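Endo-xylogalacturonan hydrolase A (Aspergillus tubingensis, PDB 4C2L) hydrolyses the xylose-substituted galacturonan backbone of xylogalacturonan, a component of the hairy regions of pectin, as a secreted family 28 glycosidase. Local coordinates at residues P33-A38 with I48-G53. Numbering follows the deposited sequence.
Sequences PAITEA and IVFPEG
Ile35 meets the far edge of the Phe50 ring, the side chains crossing at about a right angle. The branch methyl Ile35 CG2 lies 3.7 Å from Phe50 CZ, near the ring plane, while Ile35 CG1 sits in that plane, 3.7 Å from Phe50 CE1. Ile35 CD1 also approaches Phe50 CE1, at 3.8 Å. In Ile35, CG2 stands anti to the backbone N and CG1 anti to the carbonyl carbon (chi1 -62°), spreading both branches against the ring; a beta-branched residue thus suits the spot. Phenylalanine suits the strand side because its length carries the edge across to the helix.

A second, looser contact lies about a helical turn later. Ala38 points toward the strand, and its small methyl is consistent with the close approach, 6.7 Å between Ala38 CA and Ile48 CA. Ile48 CG1 lies against the Ala38 carbonyl, 3.8 Å from Ala38 O, with Ala38 CB beyond at 4.3 Å.

Pro21 touches Ile35, Ala38 and Phe50. The contact packs helix 32-42 against strand 47-50, a helical cap at the N-terminal end of the parallel beta-helix. With apolar side chains and no directional bond between the segments, it rests on close packing and the burial of hydrocarbon.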
loop_
_atom_site.group_PDB
_atom_site.type_symbol
_atom_site.label_atom_id
_atom_site.label_comp_id
_atom_site.label_asym_id
_atom_site.label_seq_id
_atom_site.Cartn_x
_atom_site.Cartn_y
_atom_site.Cartn_z
ATOM N N PRO A 33 3.155 -27.148 -7.839
ATOM C CA PRO A 33 2.390 -28.338 -7.404
ATOM C C PRO A 33 2.967 -29.022 -6.168
ATOM O O PRO A 33 2.206 -29.440 -5.291
ATOM C CB PRO A 33 2.459 -29.259 -8.629
ATOM C CG PRO A 33 2.509 -28.291 -9.768
ATOM C CD PRO A 33 3.424 -27.176 -9.289
ATOM N N ALA A 34 4.295 -29.123 -6.093
ATOM C CA ALA A 34 4.955 -29.679 -4.912
ATOM C C ALA A 34 4.622 -28.887 -3.657
ATOM O O ALA A 34 4.418 -29.470 -2.586
ATOM C CB ALA A 34 6.466 -29.732 -5.106
ATOM N N ILE A 35 4.572 -27.562 -3.795
ATOM C CA ILE A 35 4.243 -26.690 -2.676
ATOM C C ILE A 35 2.785 -26.864 -2.215
ATOM O O ILE A 35 2.518 -27.009 -1.020
ATOM C CB ILE A 35 4.551 -25.212 -3.013
ATOM C CG1 ILE A 35 6.054 -25.038 -3.290
ATOM C CG2 ILE A 35 4.058 -24.295 -1.901
ATOM C CD1 ILE A 35 6.430 -23.713 -3.948
ATOM N N THR A 36 1.837 -26.874 -3.151
ATOM C CA THR A 36 0.440 -27.024 -2.738
ATOM C C THR A 36 0.147 -28.422 -2.228
ATOM O O THR A 36 -0.723 -28.592 -1.387
ATOM C CB THR A 36 -0.569 -26.600 -3.823
ATOM O OG1 THR A 36 -0.319 -27.361 -5.012
ATOM C CG2 THR A 36 -0.412 -25.098 -4.119
ATOM N N GLU A 37 0.872 -29.423 -2.708
ATOM C CA GLU A 37 0.678 -30.768 -2.162
ATOM C C GLU A 37 1.177 -30.815 -0.719
ATOM O O GLU A 37 0.521 -31.409 0.133
ATOM C CB GLU A 37 1.348 -31.842 -3.013
ATOM C CG GLU A 37 0.807 -33.248 -2.738
ATOM C CD GLU A 37 1.387 -33.848 -1.474
ATOM O OE1 GLU A 37 2.565 -33.527 -1.163
ATOM O OE2 GLU A 37 0.673 -34.629 -0.794
ATOM N N ALA A 38 2.318 -30.176 -0.455
ATOM C CA ALA A 38 2.831 -30.079 0.915
ATOM C C ALA A 38 1.835 -29.346 1.812
ATOM O O ALA A 38 1.556 -29.789 2.937
ATOM C CB ALA A 38 4.187 -29.376 0.935
ATOM N N ILE A 48 4.761 -26.072 6.953
ATOM C CA ILE A 48 5.451 -26.257 5.694
ATOM C C ILE A 48 6.735 -25.434 5.754
ATOM O O ILE A 48 6.722 -24.274 6.163
ATOM C CB ILE A 48 4.534 -25.806 4.534
ATOM C CG1 ILE A 48 3.414 -26.844 4.331
ATOM C CG2 ILE A 48 5.318 -25.576 3.263
ATOM C CD1 ILE A 48 2.237 -26.663 5.275
ATOM N N VAL A 49 7.848 -26.046 5.375
ATOM C CA VAL A 49 9.155 -25.406 5.512
ATOM C C VAL A 49 9.844 -25.269 4.154
ATOM O O VAL A 49 9.999 -26.243 3.424
ATOM C CB VAL A 49 10.077 -26.199 6.482
ATOM C CG1 VAL A 49 11.490 -25.623 6.478
ATOM C CG2 VAL A 49 9.494 -26.191 7.896
ATOM N N PHE A 50 10.243 -24.048 3.811
ATOM C CA PHE A 50 11.156 -23.840 2.708
ATOM C C PHE A 50 12.517 -23.592 3.346
ATOM O O PHE A 50 12.735 -22.511 3.904
ATOM C CB PHE A 50 10.742 -22.608 1.892
ATOM C CG PHE A 50 9.376 -22.715 1.287
ATOM C CD1 PHE A 50 9.209 -23.308 0.043
ATOM C CD2 PHE A 50 8.265 -22.204 1.939
ATOM C CE1 PHE A 50 7.950 -23.401 -0.532
ATOM C CE2 PHE A 50 6.997 -22.296 1.370
ATOM C CZ PHE A 50 6.845 -22.892 0.125
ATOM N N PRO A 51 13.433 -24.586 3.288
ATOM C CA PRO A 51 14.663 -24.490 4.067
ATOM C C PRO A 51 15.588 -23.341 3.704
ATOM O O PRO A 51 15.639 -22.896 2.564
ATOM C CB PRO A 51 15.391 -25.809 3.743
ATOM C CG PRO A 51 14.300 -26.744 3.343
ATOM C CD PRO A 51 13.363 -25.863 2.555
ATOM N N GLU A 52 16.367 -22.909 4.691
ATOM C CA GLU A 52 17.414 -21.931 4.450
ATOM C C GLU A 52 18.350 -22.402 3.323
ATOM O O GLU A 52 18.733 -23.573 3.268
ATOM C CB GLU A 52 18.179 -21.655 5.760
ATOM C CG GLU A 52 19.291 -20.625 5.646
ATOM C CD GLU A 52 20.686 -21.248 5.608
ATOM O OE1 GLU A 52 20.800 -22.486 5.431
ATOM O OE2 GLU A 52 21.679 -20.494 5.769
ATOM N N GLY A 53 18.674 -21.491 2.417
ATOM C CA GLY A 53 19.550 -21.771 1.290
ATOM C C GLY A 53 18.859 -22.426 0.105
ATOM O O GLY A 53 19.501 -22.686 -0.908
#